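PDB 6SDU: type III effector NopAA, which hydrolyses xyloglucan as a type III effector of Sinorhizobium fredii and may also act as a cellulase. Local coordinates for residues K82-I87 against I194-K199; F94-P99 against W104-D109; V135-Y140 against G146-V151. All blocks are in the same frame, centred on the assembly; numbering follows the deposited sequence.

Contact 1. Residues K82-I87 against I194-K199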
ATOM      1  N   LYS A  82     -15.200 -10.570   4.959  1.00 47.65           N
ATOM      2  CA  LYS A  82     -16.228 -10.333   5.964  1.00 45.55           C
ATOM      3  C   LYS A  82     -16.820  -8.944   5.764  1.00 50.09           C
ATOM      4  O   LYS A  82     -16.091  -8.013   5.411  1.00 45.37           O
ATOM      5  CB  LYS A  82     -15.662 -10.421   7.391  1.00 48.20           C
ATOM      6  CG  LYS A  82     -15.196 -11.802   7.802  1.00 59.61           C
ATOM      7  CD  LYS A  82     -14.459 -11.804   9.144  1.00 61.58           C
ATOM      8  CE  LYS A  82     -14.981 -10.742  10.083  1.00 70.61           C
ATOM      9  NZ  LYS A  82     -15.889 -11.303  11.125  1.00 78.47           N
ATOM     10  N   PRO A  83     -18.129  -8.779   6.001  1.00 48.59           N
ATOM     11  CA  PRO A  83     -18.711  -7.431   6.000  1.00 42.42           C
ATOM     12  C   PRO A  83     -18.132  -6.580   7.115  1.00 44.88           C
ATOM     13  O   PRO A  83     -17.804  -7.067   8.203  1.00 38.74           O
ATOM     14  CB  PRO A  83     -20.207  -7.683   6.248  1.00 50.74           C
ATOM     15  CG  PRO A  83     -20.427  -9.103   5.890  1.00 53.36           C
ATOM     16  CD  PRO A  83     -19.151  -9.799   6.279  1.00 55.31           C
ATOM     17  N   LEU A  84     -18.012  -5.284   6.830  1.00 42.03           N
ATOM     18  CA  LEU A  84     -17.460  -4.365   7.820  1.00 39.81           C
ATOM     19  C   LEU A  84     -18.229  -4.445   9.137  1.00 52.39           C
ATOM     20  O   LEU A  84     -17.632  -4.409  10.221  1.00 53.19           O
ATOM     21  CB  LEU A  84     -17.498  -2.946   7.270  1.00 38.50           C
ATOM     22  CG  LEU A  84     -16.862  -1.884   8.143  1.00 41.44           C
ATOM     23  CD1 LEU A  84     -15.415  -2.283   8.506  1.00 42.41           C
ATOM     24  CD2 LEU A  84     -16.899  -0.616   7.337  1.00 44.82           C
ATOM     25  N   SER A  85     -19.553  -4.592   9.056  1.00 54.23           N
ATOM     26  CA  SER A  85     -20.387  -4.619  10.254  1.00 55.01           C
ATOM     27  C   SER A  85     -20.122  -5.852  11.115  1.00 58.01           C
ATOM     28  O   SER A  85     -20.254  -5.786  12.345  1.00 57.92           O
ATOM     29  CB  SER A  85     -21.863  -4.555   9.848  1.00 46.78           C
ATOM     30  OG  SER A  85     -22.216  -5.640   9.007  1.00 49.46           O
ATOM     31  N   SER A  86     -19.726  -6.970  10.506  1.00 47.75           N
ATOM     32  CA  SER A  86     -19.452  -8.181  11.274  1.00 54.10           C
ATOM     33  C   SER A  86     -18.065  -8.178  11.912  1.00 58.70           C
ATOM     34  O   SER A  86     -17.742  -9.106  12.664  1.00 55.93           O
ATOM     35  CB  SER A  86     -19.633  -9.424  10.397  1.00 49.14           C
ATOM     36  OG  SER A  86     -18.572  -9.550   9.465  1.00 65.44           O
ATOM     37  N   ILE A  87     -17.229  -7.191  11.601  1.00 51.45           N
ATOM     38  CA  ILE A  87     -15.850  -7.168  12.073  1.00 52.11           C
ATOM     39  C   ILE A  87     -15.785  -6.512  13.446  1.00 47.43           C
ATOM     40  O   ILE A  87     -16.270  -5.391  13.641  1.00 55.50           O
ATOM     41  CB  ILE A  87     -14.939  -6.436  11.070  1.00 53.83           C
ATOM     42  CG1 ILE A  87     -14.782  -7.260   9.794  1.00 62.89           C
ATOM     43  CG2 ILE A  87     -13.564  -6.158  11.682  1.00 50.11           C
ATOM     44  CD1 ILE A  87     -14.425  -6.440   8.561  1.00 64.13           C
ATOM     45  N   ILE A 194     -10.636   3.062  10.276  1.00 44.24           N
ATOM     46  CA  ILE A 194     -10.413   3.873   9.082  1.00 29.72           C
ATOM     47  C   ILE A 194     -11.518   3.626   8.072  1.00 31.38           C
ATOM     48  O   ILE A 194     -12.069   4.570   7.496  1.00 38.21           O
ATOM     49  CB  ILE A 194      -9.018   3.593   8.487  1.00 32.42           C
ATOM     50  CG1 ILE A 194      -7.926   4.147   9.414  1.00 40.48           C
ATOM     51  CG2 ILE A 194      -8.914   4.183   7.081  1.00 29.45           C
ATOM     52  CD1 ILE A 194      -6.504   3.721   9.035  1.00 47.58           C
ATOM     53  N   LEU A 195     -11.880   2.360   7.858  1.00 40.97           N
ATOM     54  CA  LEU A 195     -12.979   2.048   6.954  1.00 36.86           C
ATOM     55  C   LEU A 195     -14.297   2.622   7.481  1.00 41.45           C
ATOM     56  O   LEU A 195     -15.125   3.122   6.706  1.00 42.94           O
ATOM     57  CB  LEU A 195     -13.073   0.533   6.774  1.00 28.92           C
ATOM     58  CG  LEU A 195     -11.857  -0.095   6.097  1.00 36.84           C
ATOM     59  CD1 LEU A 195     -11.949  -1.625   6.031  1.00 35.53           C
ATOM     60  CD2 LEU A 195     -11.657   0.520   4.696  1.00 35.97           C
ATOM     61  N   GLN A 196     -14.484   2.602   8.806  1.00 42.58           N
ATOM     62  CA  GLN A 196     -15.699   3.168   9.391  1.00 40.94           C
ATOM     63  C   GLN A 196     -15.778   4.666   9.130  1.00 39.79           C
ATOM     64  O   GLN A 196     -16.842   5.182   8.776  1.00 37.88           O
ATOM     65  CB  GLN A 196     -15.744   2.871  10.890  1.00 38.52           C
ATOM     66  CG  GLN A 196     -16.153   1.445  11.211  1.00 53.36           C
ATOM     67  CD  GLN A 196     -16.031   1.084  12.688  1.00 63.05           C
ATOM     68  OE1 GLN A 196     -15.304   1.726  13.450  1.00 63.80           O
ATOM     69  NE2 GLN A 196     -16.758   0.048  13.095  1.00 67.32           N
ATOM     70  N   TRP A 197     -14.645   5.374   9.248  1.00 40.51           N
ATOM     71  CA  TRP A 197     -14.627   6.807   8.965  1.00 38.78           C
ATOM     72  C   TRP A 197     -14.908   7.096   7.490  1.00 45.32           C
ATOM     73  O   TRP A 197     -15.624   8.054   7.166  1.00 42.68           O
ATOM     74  CB  TRP A 197     -13.284   7.401   9.386  1.00 35.02           C
ATOM     75  CG  TRP A 197     -13.170   8.893   9.146  1.00 47.72           C
ATOM     76  CD1 TRP A 197     -13.446   9.900  10.041  1.00 53.97           C
ATOM     77  CD2 TRP A 197     -12.756   9.542   7.933  1.00 47.58           C
ATOM     78  NE1 TRP A 197     -13.225  11.133   9.455  1.00 57.11           N
ATOM     79  CE2 TRP A 197     -12.791  10.938   8.167  1.00 57.59           C
ATOM     80  CE3 TRP A 197     -12.344   9.079   6.676  1.00 49.09           C
ATOM     81  CZ2 TRP A 197     -12.440  11.870   7.188  1.00 57.19           C
ATOM     82  CZ3 TRP A 197     -11.992  10.007   5.706  1.00 46.41           C
ATOM     83  CH2 TRP A 197     -12.044  11.385   5.968  1.00 53.65           C
ATOM     84  N   ILE A 198     -14.360   6.278   6.581  1.00 43.35           N
ATOM     85  CA  ILE A 198     -14.603   6.479   5.156  1.00 47.88           C
ATOM     86  C   ILE A 198     -16.069   6.221   4.824  1.00 47.82           C
ATOM     87  O   ILE A 198     -16.658   6.905   3.978  1.00 45.73           O
ATOM     88  CB  ILE A 198     -13.669   5.595   4.310  1.00 48.72           C
ATOM     89  CG1 ILE A 198     -12.200   5.919   4.599  1.00 54.06           C
ATOM     90  CG2 ILE A 198     -13.960   5.800   2.833  1.00 49.02           C
ATOM     91  CD1 ILE A 198     -11.211   4.961   3.928  1.00 45.50           C
ATOM     92  N   LYS A 199     -16.670   5.213   5.460  1.00 46.34           N
ATOM     93  CA  LYS A 199     -18.102   4.975   5.290  1.00 46.12           C
ATOM     94  C   LYS A 199     -18.920   6.173   5.767  1.00 49.44           C
ATOM     95  O   LYS A 199     -19.871   6.587   5.091  1.00 44.11           O
ATOM     96  CB  LYS A 199     -18.503   3.707   6.053  1.00 46.67           C
ATOM     97  CG  LYS A 199     -19.951   3.277   5.894  1.00 57.39           C
ATOM     98  CD  LYS A 199     -20.260   2.091   6.801  1.00 63.00           C
ATOM     99  CE  LYS A 199     -21.736   1.683   6.724  1.00 73.01           C
ATOM    100  NZ  LYS A 199     -22.071   0.522   7.608  1.00 74.20           N
TER
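Leu84 reaches out from the turn that ends strand 72-83 and lays its forked tip against the near side of helix 191-200, where Leu195 is its main partner. The two side chains cross obliquely. Both methyls of Leu84 meet the root of Leu195 and not its tip: CD2 lies 4.0 Å and CD1 4.1 Å from Leu195 CB. Leu84 is extended for this, its CG anti to the backbone N (chi1 -176°), which carries the branch away from its own turn and toward the helix. Leu195 holds CG beside its backbone N, and its side chain also touches Ile119 and Val209 of the large sheet.

CD2 has the more neighbours on the helix. Besides Leu195 it has the start of Gln196 next to it, with Gln196 N at 4.3 Å, and one helical turn on it meets the aliphatic part of Lys199, whose CD is also 4.3 Å away. Lys199 is fully stretched, so its methylenes border the leucine while the ammonium group is carried well beyond CD2. No hydrogen bond links the two segments; their contact is apolar and rather small.

The turn holds its own shape. Pro83 O accepts a bond from Ser86 OG at 2.9 Å, in the carbonyl plane and on a lone pair, and a weak one from Ser86 N. Ser85 OG is bonded to Asp206, and backbone bonds join Lys82 to Val209 and Leu84 to Ile207, so the turn remains tied to the neighbouring strand 208-218 and the loop before it. The arrangement is that of the beta-jelly roll of family 12 glycosyl hydrolases, in which a single helix packs on the convex face of the large curved sheet, the side away from the sugar-binding cleft.

Contact 2. Residues F94-P99 against W104-D109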
ATOM      1  N   PHE A  94       3.272  -3.074  11.257  1.00 41.71           N
ATOM      2  CA  PHE A  94       4.349  -3.058  10.267  1.00 35.33           C
ATOM      3  C   PHE A  94       5.642  -2.546  10.895  1.00 38.78           C
ATOM      4  O   PHE A  94       5.618  -1.712  11.802  1.00 40.33           O
ATOM      5  CB  PHE A  94       3.986  -2.191   9.044  1.00 32.52           C
ATOM      6  CG  PHE A  94       3.783  -0.721   9.366  1.00 32.85           C
ATOM      7  CD1 PHE A  94       2.582  -0.274   9.907  1.00 28.49           C
ATOM      8  CD2 PHE A  94       4.781   0.215   9.096  1.00 35.44           C
ATOM      9  CE1 PHE A  94       2.379   1.067  10.210  1.00 26.23           C
ATOM     10  CE2 PHE A  94       4.588   1.570   9.387  1.00 31.53           C
ATOM     11  CZ  PHE A  94       3.375   1.990   9.953  1.00 32.13           C
ATOM     12  N   ASN A  95       6.763  -3.110  10.462  1.00 40.69           N
ATOM     13  CA  ASN A  95       8.091  -2.632  10.830  1.00 46.71           C
ATOM     14  C   ASN A  95       8.985  -2.782   9.603  1.00 42.07           C
ATOM     15  O   ASN A  95       9.149  -3.895   9.099  1.00 37.18           O
ATOM     16  CB  ASN A  95       8.634  -3.429  12.020  1.00 59.57           C
ATOM     17  CG  ASN A  95       9.989  -2.948  12.473  1.00 67.02           C
ATOM     18  OD1 ASN A  95      10.276  -1.754  12.450  1.00 72.47           O
ATOM     19  ND2 ASN A  95      10.847  -3.885  12.864  1.00 66.61           N
ATOM     20  N   GLN A  96       9.587  -1.689   9.128  1.00 34.28           N
ATOM     21  CA  GLN A  96      10.298  -1.771   7.855  1.00 35.41           C
ATOM     22  C   GLN A  96      11.603  -0.972   7.862  1.00 38.00           C
ATOM     23  O   GLN A  96      11.828  -0.100   8.703  1.00 37.08           O
ATOM     24  CB  GLN A  96       9.408  -1.289   6.706  1.00 32.22           C
ATOM     25  CG  GLN A  96       9.158   0.231   6.733  1.00 30.53           C
ATOM     26  CD  GLN A  96       7.748   0.594   6.350  1.00 30.80           C
ATOM     27  OE1 GLN A  96       6.897  -0.280   6.176  1.00 32.68           O
ATOM     28  NE2 GLN A  96       7.491   1.895   6.199  1.00 29.57           N
ATOM     29  N   GLU A  97      12.475  -1.311   6.909  1.00 42.34           N
ATOM     30  CA  GLU A  97      13.695  -0.564   6.631  1.00 36.87           C
ATOM     31  C   GLU A  97      13.670  -0.177   5.152  1.00 39.64           C
ATOM     32  O   GLU A  97      13.546  -1.048   4.290  1.00 35.00           O
ATOM     33  CB  GLU A  97      14.932  -1.401   6.951  1.00 36.23           C
ATOM     34  CG  GLU A  97      15.104  -1.806   8.419  1.00 49.56           C
ATOM     35  CD  GLU A  97      16.165  -2.913   8.601  1.00 65.52           C
ATOM     36  OE1 GLU A  97      16.375  -3.708   7.660  1.00 68.09           O
ATOM     37  OE2 GLU A  97      16.795  -2.989   9.682  1.00 71.76           O
ATOM     38  N   VAL A  98      13.800   1.110   4.867  1.00 34.74           N
ATOM     39  CA  VAL A  98      13.570   1.648   3.526  1.00 35.75           C
ATOM     40  C   VAL A  98      14.831   2.368   3.087  1.00 35.32           C
ATOM     41  O   VAL A  98      15.657   2.775   3.924  1.00 34.39           O
ATOM     42  CB  VAL A  98      12.345   2.596   3.495  1.00 36.40           C
ATOM     43  CG1 VAL A  98      11.058   1.872   3.890  1.00 35.01           C
ATOM     44  CG2 VAL A  98      12.580   3.777   4.413  1.00 41.31           C
ATOM     45  N   PRO A  99      15.030   2.540   1.787  1.00 29.69           N
ATOM     46  CA  PRO A  99      16.152   3.338   1.283  1.00 30.96           C
ATOM     47  C   PRO A  99      15.780   4.810   1.405  1.00 33.06           C
ATOM     48  O   PRO A  99      14.686   5.153   1.856  1.00 29.27           O
ATOM     49  CB  PRO A  99      16.288   2.911  -0.187  1.00 31.36           C
ATOM     50  CG  PRO A  99      14.930   2.465  -0.563  1.00 33.30           C
ATOM     51  CD  PRO A  99      14.230   1.964   0.686  1.00 28.44           C
ATOM     52  N   TRP A 104       8.965   6.206  -4.800  1.00 27.57           N
ATOM     53  CA  TRP A 104       8.192   5.067  -4.309  1.00 28.92           C
ATOM     54  C   TRP A 104       7.313   5.486  -3.135  1.00 33.31           C
ATOM     55  O   TRP A 104       7.456   6.567  -2.554  1.00 33.79           O
ATOM     56  CB  TRP A 104       9.112   3.902  -3.902  1.00 27.63           C
ATOM     57  CG  TRP A 104      10.295   4.336  -3.067  1.00 26.60           C
ATOM     58  CD1 TRP A 104      11.558   4.587  -3.517  1.00 31.86           C
ATOM     59  CD2 TRP A 104      10.324   4.576  -1.647  1.00 24.41           C
ATOM     60  NE1 TRP A 104      12.366   4.964  -2.472  1.00 24.47           N
ATOM     61  CE2 TRP A 104      11.632   4.967  -1.316  1.00 28.05           C
ATOM     62  CE3 TRP A 104       9.370   4.502  -0.627  1.00 26.67           C
ATOM     63  CZ2 TRP A 104      12.015   5.280   0.003  1.00 32.19           C
ATOM     64  CZ3 TRP A 104       9.746   4.803   0.666  1.00 29.80           C
ATOM     65  CH2 TRP A 104      11.050   5.194   0.974  1.00 27.22           C
ATOM     66  N   ASP A 105       6.378   4.608  -2.807  1.00 33.82           N
ATOM     67  CA  ASP A 105       5.547   4.789  -1.635  1.00 26.14           C
ATOM     68  C   ASP A 105       5.290   3.414  -1.045  1.00 24.62           C
ATOM     69  O   ASP A 105       4.989   2.476  -1.774  1.00 27.72           O
ATOM     70  CB  ASP A 105       4.259   5.529  -1.973  1.00 25.62           C
ATOM     71  CG  ASP A 105       3.433   4.833  -3.047  1.00 40.68           C
ATOM     72  OD1 ASP A 105       2.545   4.008  -2.693  1.00 33.22           O
ATOM     73  OD2 ASP A 105       3.640   5.147  -4.241  1.00 35.39           O
ATOM     74  N   VAL A 106       5.547   3.274   0.251  1.00 24.92           N
ATOM     75  CA  VAL A 106       5.235   2.063   0.991  1.00 21.21           C
ATOM     76  C   VAL A 106       3.788   2.225   1.445  1.00 25.03           C
ATOM     77  O   VAL A 106       3.461   3.213   2.110  1.00 29.60           O
ATOM     78  CB  VAL A 106       6.190   1.886   2.188  1.00 21.90           C
ATOM     79  CG1 VAL A 106       5.848   0.639   2.970  1.00 24.33           C
ATOM     80  CG2 VAL A 106       7.634   1.800   1.691  1.00 25.42           C
ATOM     81  N   ALA A 107       2.909   1.291   1.075  1.00 31.13           N
ATOM     82  CA  ALA A 107       1.495   1.526   1.369  1.00 35.53           C
ATOM     83  C   ALA A 107       0.730   0.248   1.684  1.00 37.13           C
ATOM     84  O   ALA A 107       1.023  -0.820   1.135  1.00 31.76           O
ATOM     85  CB  ALA A 107       0.797   2.213   0.185  1.00 30.17           C
ATOM     86  N   TYR A 108      -0.303   0.399   2.537  1.00 30.45           N
ATOM     87  CA  TYR A 108      -1.363  -0.589   2.679  1.00 28.51           C
ATOM     88  C   TYR A 108      -2.264  -0.469   1.460  1.00 25.97           C
ATOM     89  O   TYR A 108      -2.507   0.638   0.965  1.00 32.62           O
ATOM     90  CB  TYR A 108      -2.210  -0.329   3.935  1.00 33.49           C
ATOM     91  CG  TYR A 108      -1.617  -0.908   5.178  1.00 31.90           C
ATOM     92  CD1 TYR A 108      -1.799  -2.247   5.495  1.00 28.93           C
ATOM     93  CD2 TYR A 108      -0.824  -0.131   6.009  1.00 26.10           C
ATOM     94  CE1 TYR A 108      -1.229  -2.795   6.632  1.00 29.78           C
ATOM     95  CE2 TYR A 108      -0.253  -0.666   7.154  1.00 31.61           C
ATOM     96  CZ  TYR A 108      -0.447  -2.003   7.448  1.00 29.83           C
ATOM     97  OH  TYR A 108       0.119  -2.556   8.572  1.00 30.58           O
ATOM     98  N   ASP A 109      -2.722  -1.603   0.948  1.00 28.09           N
ATOM     99  CA  ASP A 109      -3.646  -1.651  -0.185  1.00 29.93           C
ATOM    100  C   ASP A 109      -4.824  -2.518   0.254  1.00 33.67           C
ATOM    101  O   ASP A 109      -4.706  -3.741   0.341  1.00 37.79           O
ATOM    102  CB  ASP A 109      -2.954  -2.206  -1.436  1.00 30.07           C
ATOM    103  CG  ASP A 109      -3.520  -1.640  -2.746  1.00 33.04           C
ATOM    104  OD1 ASP A 109      -3.997  -0.480  -2.782  1.00 36.01           O
ATOM    105  OD2 ASP A 109      -3.504  -2.380  -3.747  1.00 42.67           O
TER
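Phe94, Gln96 and Trp104 all hold CG between the backbone N and the carbonyl carbon (chi1 63°, 70° and 46°); with CB already directed at the other strand, this places their flat groups between the two. Tyr108 instead has CG anti to its carbonyl carbon, and its ring leans over until the hydroxyl end reaches Phe94. Phe94 CD1 arrives at the edge of the tyrosine ring, near its plane, 3.6 Å from Tyr108 OH and 4.0 Å from CE2. The hydroxyl itself is bonded to Ser92.

In the middle Gln96 and Val106 approach each other head-on from the two strands, and the amide rests on one methyl, OE1 lying 3.5 Å from Val106 CG1. The polar atoms of Gln96 are satisfied by other partners, OE1 by Tyr214 and NE2 by Asn185. The other methyl of Val106, CG2, meets Val98 CG1 at 4.1 Å. At the far end the six-membered part of Trp104 takes Val98 CB at CH2 (3.8 Å), while Pro99 O sits at the indole edge, near its plane, 3.3 Å from CZ2. Trp104 NE1 is bonded to Gly101 in the intervening turn.

The segments run antiparallel but belong to different sheets: strand 90-97 lies between strands 225-236 and 186-190, and strand 103-112 between 208-218 and 117-125. The side chains that meet here pack between the two sheets, with Phe227 and Trp232 adding further rings.

Contact 3. Residues V135-Y140 against G146-V151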
ATOM      1  N   VAL A 135       6.294  11.256  -6.318  1.00 28.55           N
ATOM      2  CA  VAL A 135       5.140  10.350  -6.354  1.00 29.18           C
ATOM      3  C   VAL A 135       3.954  11.130  -5.829  1.00 34.24           C
ATOM      4  O   VAL A 135       4.126  12.024  -4.992  1.00 26.14           O
ATOM      5  CB  VAL A 135       5.310   9.047  -5.541  1.00 29.43           C
ATOM      6  CG1 VAL A 135       6.194   8.059  -6.269  1.00 26.43           C
ATOM      7  CG2 VAL A 135       5.812   9.348  -4.126  1.00 36.40           C
ATOM      8  N   LYS A 136       2.768  10.851  -6.367  1.00 37.42           N
ATOM      9  CA  LYS A 136       1.543  11.535  -5.958  1.00 32.95           C
ATOM     10  C   LYS A 136       0.401  10.540  -5.833  1.00 29.93           C
ATOM     11  O   LYS A 136       0.369   9.526  -6.544  1.00 32.34           O
ATOM     12  CB  LYS A 136       1.153  12.648  -6.952  1.00 35.73           C
ATOM     13  CG  LYS A 136       2.199  13.744  -7.118  1.00 40.03           C
ATOM     14  CD  LYS A 136       1.886  14.634  -8.308  1.00 33.99           C
ATOM     15  CE  LYS A 136       2.986  15.704  -8.536  1.00 40.97           C
ATOM     16  NZ  LYS A 136       4.245  15.198  -9.169  1.00 34.01           N
ATOM     17  N   PRO A 137      -0.541  10.774  -4.930  1.00 32.24           N
ATOM     18  CA  PRO A 137      -1.676   9.860  -4.834  1.00 32.34           C
ATOM     19  C   PRO A 137      -2.606  10.011  -6.025  1.00 28.58           C
ATOM     20  O   PRO A 137      -2.694  11.068  -6.654  1.00 26.26           O
ATOM     21  CB  PRO A 137      -2.371  10.280  -3.532  1.00 38.47           C
ATOM     22  CG  PRO A 137      -1.969  11.732  -3.331  1.00 41.00           C
ATOM     23  CD  PRO A 137      -0.586  11.850  -3.915  1.00 33.46           C
ATOM     24  N   ILE A 138      -3.351   8.931  -6.285  1.00 32.05           N
ATOM     25  CA  ILE A 138      -4.391   8.959  -7.309  1.00 33.67           C
ATOM     26  C   ILE A 138      -5.401  10.024  -6.928  1.00 35.86           C
ATOM     27  O   ILE A 138      -5.807  10.123  -5.761  1.00 42.36           O
ATOM     28  CB  ILE A 138      -5.068   7.586  -7.412  1.00 36.73           C
ATOM     29  CG1 ILE A 138      -4.176   6.579  -8.135  1.00 32.99           C
ATOM     30  CG2 ILE A 138      -6.429   7.703  -8.092  1.00 38.87           C
ATOM     31  CD1 ILE A 138      -4.630   5.160  -7.885  1.00 36.98           C
ATOM     32  N   SER A 139      -5.739  10.888  -7.886  1.00 29.82           N
ATOM     33  CA  SER A 139      -6.578  12.039  -7.598  1.00 32.52           C
ATOM     34  C   SER A 139      -7.284  12.501  -8.866  1.00 37.26           C
ATOM     35  O   SER A 139      -6.703  12.479  -9.958  1.00 36.59           O
ATOM     36  CB  SER A 139      -5.749  13.186  -6.984  1.00 32.25           C
ATOM     37  OG  SER A 139      -6.573  14.301  -6.682  1.00 37.69           O
ATOM     38  N   TYR A 140      -8.531  12.983  -8.690  1.00 32.23           N
ATOM     39  CA  TYR A 140      -9.265  13.613  -9.787  1.00 27.90           C
ATOM     40  C   TYR A 140      -8.674  14.961 -10.147  1.00 32.86           C
ATOM     41  O   TYR A 140      -8.645  15.334 -11.327  1.00 41.29           O
ATOM     42  CB  TYR A 140     -10.730  13.850  -9.403  1.00 27.54           C
ATOM     43  CG  TYR A 140     -11.602  12.626  -9.379  1.00 24.71           C
ATOM     44  CD1 TYR A 140     -11.739  11.833 -10.506  1.00 18.42           C
ATOM     45  CD2 TYR A 140     -12.326  12.304  -8.250  1.00 26.13           C
ATOM     46  CE1 TYR A 140     -12.537  10.705 -10.485  1.00 31.01           C
ATOM     47  CE2 TYR A 140     -13.154  11.187  -8.222  1.00 37.06           C
ATOM     48  CZ  TYR A 140     -13.253  10.393  -9.341  1.00 30.95           C
ATOM     49  OH  TYR A 140     -14.051   9.264  -9.312  1.00 36.57           O
ATOM     50  N   GLY A 146       0.981  21.098  -9.857  1.00 31.29           N
ATOM     51  CA  GLY A 146       0.883  19.676 -10.077  1.00 31.25           C
ATOM     52  C   GLY A 146       0.692  18.818  -8.850  1.00 36.27           C
ATOM     53  O   GLY A 146       0.558  17.600  -8.999  1.00 41.35           O
ATOM     54  N   ALA A 147       0.500  19.410  -7.676  1.00 30.54           N
ATOM     55  CA  ALA A 147       0.257  18.611  -6.483  1.00 33.33           C
ATOM     56  C   ALA A 147      -1.192  18.131  -6.486  1.00 31.75           C
ATOM     57  O   ALA A 147      -2.093  18.872  -6.871  1.00 31.94           O
ATOM     58  CB  ALA A 147       0.506  19.449  -5.219  1.00 27.22           C
ATOM     59  N   ALA A 148      -1.415  16.879  -6.081  1.00 27.52           N
ATOM     60  CA  ALA A 148      -2.786  16.391  -5.939  1.00 32.54           C
ATOM     61  C   ALA A 148      -3.476  17.201  -4.849  1.00 34.64           C
ATOM     62  O   ALA A 148      -2.836  17.619  -3.883  1.00 37.96           O
ATOM     63  CB  ALA A 148      -2.814  14.903  -5.585  1.00 19.73           C
ATOM     64  N   ILE A 149      -4.765  17.466  -5.025  1.00 38.07           N
ATOM     65  CA  ILE A 149      -5.530  18.278  -4.071  1.00 36.25           C
ATOM     66  C   ILE A 149      -6.219  17.360  -3.078  1.00 36.47           C
ATOM     67  O   ILE A 149      -7.090  16.567  -3.470  1.00 37.97           O
ATOM     68  CB  ILE A 149      -6.561  19.170  -4.770  1.00 35.75           C
ATOM     69  CG1 ILE A 149      -5.869  20.123  -5.753  1.00 34.69           C
ATOM     70  CG2 ILE A 149      -7.384  19.932  -3.693  1.00 28.45           C
ATOM     71  CD1 ILE A 149      -6.825  20.811  -6.715  1.00 29.40           C
ATOM     72  N   PRO A 150      -5.910  17.467  -1.781  1.00 34.54           N
ATOM     73  CA  PRO A 150      -6.586  16.638  -0.772  1.00 37.89           C
ATOM     74  C   PRO A 150      -8.057  17.005  -0.656  1.00 39.87           C
ATOM     75  O   PRO A 150      -8.445  18.167  -0.798  1.00 46.84           O
ATOM     76  CB  PRO A 150      -5.859  16.986   0.538  1.00 35.38           C
ATOM     77  CG  PRO A 150      -4.682  17.820   0.170  1.00 41.81           C
ATOM     78  CD  PRO A 150      -4.889  18.367  -1.210  1.00 39.39           C
ATOM     79  N   VAL A 151      -8.876  15.993  -0.392  1.00 33.82           N
ATOM     80  CA  VAL A 151     -10.291  16.235  -0.123  1.00 36.23           C
ATOM     81  C   VAL A 151     -10.540  16.498   1.366  1.00 40.04           C
ATOM     82  O   VAL A 151     -11.516  17.164   1.713  1.00 43.65           O
ATOM     83  CB  VAL A 151     -11.157  15.079  -0.654  1.00 35.15           C
ATOM     84  CG1 VAL A 151     -11.010  14.993  -2.172  1.00 43.05           C
ATOM     85  CG2 VAL A 151     -10.771  13.767  -0.003  1.00 42.55           C
TER
HETATM   86  O   HOH W   1      -7.481  14.024  -3.997  1.00 37.99           O
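Lys136 and Gly146 meet where two irregular segments of the long loop after strand 117-125 pass each other at 56°, at the rim of the sugar-binding cleft of this beta-jelly roll. The lysine is extended as far as CE and then bends at its last torsion (chi4 76°), which turns NZ back to Gly133 O, its hydrogen-bond partner. Gly146 O therefore faces methylenes and not the ammonium group, 3.1 Å from CE and 3.3 Å from CD. Gly146 itself has positive phi (89°), and at its backbone angles a CB would press on the carbonyl O of the preceding residue.

Ala148 fills the middle of the contact. Its methyl points into the space beside Ser139 and Pro137, with Ser139 CB at 3.7 Å and Pro137 CG at 4.0 Å from Ala148 CB. Phe165 of strand 160-168 touches both Pro137 and Ala148, and Pro137 also meets Ser177 and Leu179, so the loop packs on strands 160-168 and 174-180 of the large sheet. Lys136, Pro137 and Ile138 also touch the bound beta-D-glucopyranose and line its pocket.

Ser139 holds OG anti to its backbone N (chi1 -179°), which leaves the hydroxyl 4.0 Å from Ile149 O. Ser139 OG is hydrogen-bonded to His141 O, and the gap to Ile149 is spanned by a water that donates to both sides, 2.8 Å to Ser139 OG and 2.6 Å to Ile149 O.

How the contacts relate
From the N terminus, the chain first leaves strand 72-83 at the turn 82-87, which opens contact 1; its loop closes only at helix 191-200. Contacts 2 and 3 both form within that span. Contact 2 comes first, a short loop in which strand 90-97 of one sheet and strand 103-112 of the other face each other. Contact 3 follows in series and closes within the long loop ahead of strand 152-153. No loops cross. Contacts 2 and 3 touch, Trp104 O lying 3.6 Å from Val135 CG2, so the backbone of strand 103-112 borders the loop of contact 3. Contact 1 stands apart, joining the helix to the turn that ends strand 72-83, on the side of the large sheet away from the cleft.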